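Local coordinates for uncharacterized protein BAD_0989 (Bifidobacterium adolescentis ATCC 15703, PDB 3CYM), which is uncharacterized but, as a ribonuclease D-like protein with HRDC-type helical domains, probably binds nucleic acid and acts as a 3'-5' exonuclease, at residues 348-362 / 390-402. Sequence-based numbering, arbitrary orientation.
Sequences APKSIRVWKERYPER and PQYLRNLCWTDEP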
loop_
_atom_site.group_PDB
_atom_site.type_symbol
_atom_site.label_atom_id
_atom_site.label_comp_id
_atom_site.label_asym_id
_atom_site.label_seq_id
_atom_site.Cartn_x
_atom_site.Cartn_y
_atom_site.Cartn_z
ATOM N N ALA A 348 -17.024 -11.670 10.242
ATOM C CA ALA A 348 -17.783 -12.341 9.187
ATOM C C ALA A 348 -16.918 -12.749 7.996
ATOM O O ALA A 348 -15.942 -12.058 7.686
ATOM C CB ALA A 348 -18.879 -11.418 8.709
ATOM N N PRO A 349 -17.272 -13.874 7.327
ATOM C CA PRO A 349 -16.721 -14.212 6.013
ATOM C C PRO A 349 -17.035 -13.134 4.973
ATOM O O PRO A 349 -18.140 -12.583 4.970
ATOM C CB PRO A 349 -17.444 -15.517 5.653
ATOM C CG PRO A 349 -18.647 -15.556 6.531
ATOM C CD PRO A 349 -18.196 -14.921 7.796
ATOM N N LYS A 350 -16.063 -12.832 4.116
ATOM C CA LYS A 350 -16.244 -11.835 3.056
ATOM C C LYS A 350 -17.054 -12.413 1.897
ATOM O O LYS A 350 -17.668 -11.675 1.125
ATOM C CB LYS A 350 -14.889 -11.332 2.533
ATOM C CG LYS A 350 -13.928 -10.845 3.601
ATOM C CD LYS A 350 -12.498 -10.902 3.096
ATOM C CE LYS A 350 -11.514 -10.974 4.248
ATOM N NZ LYS A 350 -10.193 -11.504 3.801
ATOM N N SER A 351 -17.040 -13.739 1.782
ATOM C CA SER A 351 -17.688 -14.443 0.681
ATOM C C SER A 351 -19.186 -14.601 0.939
ATOM O O SER A 351 -19.584 -15.189 1.945
ATOM C CB SER A 351 -17.019 -15.809 0.477
ATOM O OG SER A 351 -17.549 -16.493 -0.644
ATOM N N ILE A 352 -20.011 -14.078 0.026
ATOM C CA ILE A 352 -21.469 -14.184 0.128
ATOM C C ILE A 352 -21.918 -15.638 -0.050
ATOM O O ILE A 352 -22.931 -16.054 0.529
ATOM C CB ILE A 352 -22.206 -13.206 -0.860
ATOM C CG1 ILE A 352 -21.867 -11.736 -0.548
ATOM C CG2 ILE A 352 -23.738 -13.436 -0.888
ATOM C CD1 ILE A 352 -22.320 -11.214 0.834
ATOM N N ARG A 353 -21.133 -16.410 -0.809
ATOM C CA ARG A 353 -21.365 -17.848 -1.000
ATOM C C ARG A 353 -21.456 -18.605 0.321
ATOM O O ARG A 353 -22.340 -19.443 0.479
ATOM C CB ARG A 353 -20.273 -18.485 -1.865
ATOM C CG ARG A 353 -19.915 -17.705 -3.112
ATOM C CD ARG A 353 -18.612 -18.200 -3.709
ATOM N NE ARG A 353 -18.841 -19.235 -4.718
ATOM C CZ ARG A 353 -18.405 -20.494 -4.643
ATOM N NH1 ARG A 353 -17.694 -20.902 -3.598
ATOM N NH2 ARG A 353 -18.676 -21.351 -5.628
ATOM N N VAL A 354 -20.543 -18.298 1.248
ATOM C CA VAL A 354 -20.531 -18.875 2.602
ATOM C C VAL A 354 -21.791 -18.488 3.385
ATOM O O VAL A 354 -22.433 -19.351 3.993
ATOM C CB VAL A 354 -19.274 -18.440 3.401
ATOM C CG1 VAL A 354 -19.238 -19.103 4.789
ATOM C CG2 VAL A 354 -18.013 -18.766 2.621
ATOM N N TRP A 355 -22.133 -17.195 3.353
ATOM C CA TRP A 355 -23.366 -16.683 3.951
ATOM C C TRP A 355 -24.592 -17.408 3.400
ATOM O O TRP A 355 -25.419 -17.872 4.167
ATOM C CB TRP A 355 -23.530 -15.184 3.682
ATOM C CG TRP A 355 -22.670 -14.263 4.492
ATOM C CD1 TRP A 355 -21.328 -14.055 4.350
ATOM C CD2 TRP A 355 -23.102 -13.384 5.540
ATOM N NE1 TRP A 355 -20.894 -13.119 5.258
ATOM C CE2 TRP A 355 -21.963 -12.690 6.001
ATOM C CE3 TRP A 355 -24.341 -13.126 6.145
ATOM C CZ2 TRP A 355 -22.025 -11.749 7.035
ATOM C CZ3 TRP A 355 -24.402 -12.186 7.174
ATOM C CH2 TRP A 355 -23.250 -11.509 7.604
ATOM N N LYS A 356 -24.684 -17.508 2.071
ATOM C CA LYS A 356 -25.839 -18.094 1.384
ATOM C C LYS A 356 -26.015 -19.586 1.682
ATOM O O LYS A 356 -27.134 -20.053 1.919
ATOM C CB LYS A 356 -25.716 -17.865 -0.128
ATOM C CG LYS A 356 -26.986 -18.133 -0.927
ATOM C CD LYS A 356 -26.847 -17.619 -2.356
ATOM C CE LYS A 356 -28.172 -17.670 -3.106
ATOM N NZ LYS A 356 -28.441 -19.007 -3.688
ATOM N N GLU A 357 -24.903 -20.318 1.683
ATOM C CA GLU A 357 -24.923 -21.765 1.881
ATOM C C GLU A 357 -25.182 -22.159 3.338
ATOM O O GLU A 357 -25.949 -23.085 3.602
ATOM C CB GLU A 357 -23.613 -22.389 1.380
ATOM C CG GLU A 357 -23.646 -23.906 1.217
ATOM C CD GLU A 357 -22.281 -24.496 0.887
ATOM O OE1 GLU A 357 -21.909 -25.516 1.509
ATOM O OE2 GLU A 357 -21.577 -23.945 0.013
ATOM N N ARG A 358 -24.560 -21.441 4.271
ATOM C CA ARG A 358 -24.530 -21.842 5.684
ATOM C C ARG A 358 -25.458 -21.045 6.622
ATOM O O ARG A 358 -25.941 -21.584 7.625
ATOM C CB ARG A 358 -23.096 -21.763 6.213
ATOM C CG ARG A 358 -22.070 -22.573 5.449
ATOM C CD ARG A 358 -21.791 -23.884 6.149
ATOM N NE ARG A 358 -20.382 -24.244 6.025
ATOM C CZ ARG A 358 -19.887 -25.026 5.073
ATOM N NH1 ARG A 358 -20.691 -25.553 4.154
ATOM N NH2 ARG A 358 -18.586 -25.286 5.045
ATOM N N TYR A 359 -25.669 -19.760 6.318
ATOM C CA TYR A 359 -26.474 -18.870 7.167
ATOM C C TYR A 359 -27.435 -18.013 6.330
ATOM O O TYR A 359 -27.258 -16.795 6.252
ATOM C CB TYR A 359 -25.565 -17.957 8.008
ATOM C CG TYR A 359 -24.640 -18.684 8.962
ATOM C CD1 TYR A 359 -25.033 -18.959 10.271
ATOM C CD2 TYR A 359 -23.368 -19.096 8.556
ATOM C CE1 TYR A 359 -24.182 -19.629 11.153
ATOM C CE2 TYR A 359 -22.516 -19.773 9.424
ATOM C CZ TYR A 359 -22.926 -20.029 10.722
ATOM O OH TYR A 359 -22.083 -20.690 11.582
ATOM N N PRO A 360 -28.456 -18.642 5.701
ATOM C CA PRO A 360 -29.322 -17.890 4.791
ATOM C C PRO A 360 -30.161 -16.837 5.505
ATOM O O PRO A 360 -30.492 -15.816 4.902
ATOM C CB PRO A 360 -30.227 -18.973 4.184
ATOM C CG PRO A 360 -29.544 -20.268 4.470
ATOM C CD PRO A 360 -28.882 -20.052 5.787
ATOM N N GLU A 361 -30.472 -17.085 6.777
ATOM C CA GLU A 361 -31.265 -16.173 7.604
ATOM C C GLU A 361 -30.493 -14.908 7.970
ATOM O O GLU A 361 -31.065 -13.824 7.991
ATOM C CB GLU A 361 -31.759 -16.876 8.879
ATOM C CG GLU A 361 -32.937 -17.832 8.659
ATOM C CD GLU A 361 -32.529 -19.157 8.028
ATOM O OE1 GLU A 361 -33.159 -19.558 7.022
ATOM O OE2 GLU A 361 -31.573 -19.788 8.532
ATOM N N ARG A 362 -29.201 -15.062 8.259
ATOM C CA ARG A 362 -28.298 -13.930 8.473
ATOM C C ARG A 362 -28.135 -13.106 7.193
ATOM O O ARG A 362 -28.080 -11.875 7.255
ATOM C CB ARG A 362 -26.926 -14.406 8.970
ATOM C CG ARG A 362 -26.905 -14.882 10.427
ATOM C CD ARG A 362 -25.511 -15.322 10.880
ATOM N NE ARG A 362 -25.541 -15.954 12.204
ATOM C CZ ARG A 362 -24.469 -16.402 12.856
ATOM N NH1 ARG A 362 -23.256 -16.299 12.322
ATOM N NH2 ARG A 362 -24.606 -16.958 14.048
ATOM N N PRO A 390 -17.679 -2.070 3.642
ATOM C CA PRO A 390 -18.531 -3.236 3.460
ATOM C C PRO A 390 -18.390 -4.295 4.548
ATOM O O PRO A 390 -19.395 -4.882 4.943
ATOM C CB PRO A 390 -18.074 -3.770 2.111
ATOM C CG PRO A 390 -17.748 -2.529 1.359
ATOM C CD PRO A 390 -17.006 -1.715 2.376
ATOM N N GLN A 391 -17.168 -4.505 5.039
ATOM C CA GLN A 391 -16.902 -5.489 6.102
ATOM C C GLN A 391 -17.586 -5.163 7.441
ATOM O O GLN A 391 -17.959 -6.078 8.193
ATOM C CB GLN A 391 -15.390 -5.700 6.293
ATOM C CG GLN A 391 -14.990 -6.915 7.148
ATOM C CD GLN A 391 -15.445 -8.259 6.563
ATOM O OE1 GLN A 391 -15.491 -8.441 5.350
ATOM N NE2 GLN A 391 -15.767 -9.200 7.433
ATOM N N TYR A 392 -17.766 -3.876 7.734
ATOM C CA TYR A 392 -18.404 -3.473 8.993
ATOM C C TYR A 392 -19.887 -3.879 9.032
ATOM O O TYR A 392 -20.397 -4.277 10.082
ATOM C CB TYR A 392 -18.217 -1.972 9.273
ATOM C CG TYR A 392 -16.772 -1.489 9.379
ATOM C CD1 TYR A 392 -15.722 -2.369 9.681
ATOM C CD2 TYR A 392 -16.462 -0.141 9.205
ATOM C CE1 TYR A 392 -14.412 -1.925 9.774
ATOM C CE2 TYR A 392 -15.143 0.317 9.306
ATOM C CZ TYR A 392 -14.133 -0.579 9.590
ATOM O OH TYR A 392 -12.843 -0.132 9.686
ATOM N N LEU A 393 -20.549 -3.813 7.875
ATOM C CA LEU A 393 -21.945 -4.260 7.716
ATOM C C LEU A 393 -22.084 -5.772 7.799
ATOM O O LEU A 393 -23.081 -6.279 8.311
ATOM C CB LEU A 393 -22.528 -3.786 6.380
ATOM C CG LEU A 393 -22.373 -2.323 5.975
ATOM C CD1 LEU A 393 -22.815 -2.147 4.528
ATOM C CD2 LEU A 393 -23.171 -1.437 6.882
ATOM N N ARG A 394 -21.102 -6.480 7.250
ATOM C CA ARG A 394 -21.013 -7.934 7.353
ATOM C C ARG A 394 -20.804 -8.390 8.805
ATOM O O ARG A 394 -21.513 -9.278 9.292
ATOM C CB ARG A 394 -19.888 -8.465 6.460
ATOM C CG ARG A 394 -20.111 -8.237 4.967
ATOM C CD ARG A 394 -19.210 -9.131 4.121
ATOM N NE ARG A 394 -17.858 -8.595 3.990
ATOM C CZ ARG A 394 -17.450 -7.810 2.997
ATOM N NH1 ARG A 394 -18.283 -7.449 2.032
ATOM N NH2 ARG A 394 -16.199 -7.374 2.976
ATOM N N ASN A 395 -19.836 -7.778 9.490
ATOM C CA ASN A 395 -19.606 -8.037 10.912
ATOM C C ASN A 395 -20.862 -7.802 11.771
ATOM O O ASN A 395 -21.190 -8.623 12.630
ATOM C CB ASN A 395 -18.408 -7.217 11.428
ATOM C CG ASN A 395 -17.067 -7.706 10.866
ATOM O OD1 ASN A 395 -16.993 -8.739 10.191
ATOM N ND2 ASN A 395 -15.998 -6.960 11.148
ATOM N N LEU A 396 -21.574 -6.709 11.492
ATOM C CA LEU A 396 -22.828 -6.343 12.176
ATOM C C LEU A 396 -23.944 -7.382 12.035
ATOM O O LEU A 396 -24.673 -7.655 12.987
ATOM C CB LEU A 396 -23.308 -4.973 11.673
ATOM C CG LEU A 396 -24.661 -4.379 12.091
ATOM C CD1 LEU A 396 -24.642 -3.797 13.505
ATOM C CD2 LEU A 396 -25.048 -3.309 11.091
ATOM N N CYS A 397 -24.064 -7.954 10.843
ATOM C CA CYS A 397 -25.111 -8.920 10.553
ATOM C C CYS A 397 -24.675 -10.360 10.839
ATOM O O CYS A 397 -25.469 -11.292 10.714
ATOM C CB CYS A 397 -25.592 -8.754 9.112
ATOM S SG CYS A 397 -26.337 -7.132 8.819
ATOM N N TRP A 398 -23.420 -10.528 11.256
ATOM C CA TRP A 398 -22.870 -11.841 11.603
ATOM C C TRP A 398 -23.298 -12.273 13.004
ATOM O O TRP A 398 -22.485 -12.381 13.926
ATOM C CB TRP A 398 -21.348 -11.828 11.469
ATOM C CG TRP A 398 -20.724 -13.196 11.473
ATOM C CD1 TRP A 398 -19.798 -13.662 12.356
ATOM C CD2 TRP A 398 -20.992 -14.277 10.562
ATOM N NE1 TRP A 398 -19.465 -14.959 12.053
ATOM C CE2 TRP A 398 -20.182 -15.362 10.959
ATOM C CE3 TRP A 398 -21.834 -14.433 9.451
ATOM C CZ2 TRP A 398 -20.187 -16.586 10.286
ATOM C CZ3 TRP A 398 -21.837 -15.651 8.780
ATOM C CH2 TRP A 398 -21.015 -16.706 9.200
ATOM N N THR A 399 -24.596 -12.525 13.137
ATOM C CA THR A 399 -25.240 -12.782 14.415
ATOM C C THR A 399 -26.638 -13.375 14.178
ATOM O O THR A 399 -27.284 -13.111 13.156
ATOM C CB THR A 399 -25.341 -11.489 15.287
ATOM O OG1 THR A 399 -26.110 -11.749 16.465
ATOM C CG2 THR A 399 -25.988 -10.342 14.515
ATOM N N ASP A 400 -27.098 -14.183 15.124
ATOM C CA ASP A 400 -28.464 -14.692 15.082
ATOM C C ASP A 400 -29.414 -13.801 15.891
ATOM O O ASP A 400 -30.608 -14.096 16.027
ATOM C CB ASP A 400 -28.500 -16.144 15.558
ATOM C CG ASP A 400 -27.810 -17.089 14.586
ATOM O OD1 ASP A 400 -27.152 -18.040 15.056
ATOM O OD2 ASP A 400 -27.909 -16.879 13.354
ATOM N N GLU A 401 -28.869 -12.699 16.409
ATOM C CA GLU A 401 -29.633 -11.711 17.162
ATOM C C GLU A 401 -29.354 -10.287 16.637
ATOM O O GLU A 401 -28.838 -9.451 17.391
ATOM C CB GLU A 401 -29.273 -11.802 18.654
ATOM C CG GLU A 401 -29.675 -13.105 19.348
ATOM C CD GLU A 401 -28.803 -13.429 20.558
ATOM O OE1 GLU A 401 -27.560 -13.334 20.459
ATOM O OE2 GLU A 401 -29.362 -13.788 21.614
ATOM N N PRO A 402 -29.704 -9.996 15.356
ATOM C CA PRO A 402 -29.306 -8.686 14.805
ATOM C C PRO A 402 -30.110 -7.516 15.362
ATOM O O PRO A 402 -29.643 -6.382 15.329
ATOM C CB PRO A 402 -29.561 -8.838 13.300
ATOM C CG PRO A 402 -30.647 -9.840 13.204
ATOM C CD PRO A 402 -30.465 -10.790 14.367
#
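The indole of Trp398 is the bump of this contact, filling a hollow formed by Ala348, Pro349, Trp355, Tyr359 and Arg362. Both segments lie in the helical, HRDC-like C-terminal domain of this ribonuclease D-like protein. Trp398 is the centre of an inverse gamma turn. With CG anti to the backbone N (chi1 -166°), its ring swings across to 348-362. Pro349 CD presses on one face, 3.5 Å from the centroid of the six-membered ring, a CH-pi contact. Ala348 CA lies over the five-membered ring on the same face. Arg362 NH1 covers the opposite face, with the guanidinium nearly upright on the indole, a cation-pi contact. The edge of Trp398 meets the faces of Trp355 and Tyr359, with planes at 59° and 67°. Arg362 also forms a side-on salt bridge, NE to Asp400 OD2 at 2.8 Å. NH2 bonds to Asp400 OD1, and both nitrogens meet the carboxylate from above its plane. A leucine in place of Arg362 would probably leave Asp400 without its counter-charge and one indole face poorly covered. Asn395 OD1 accepts hydrogen bonds from Ala348 N and Gln391 NE2, on opposite faces of its plane; ND2 is hydrogen-bonded to Gln414 OE1. Gln391 NE2 also donates to Ala348 O at 2.9 Å.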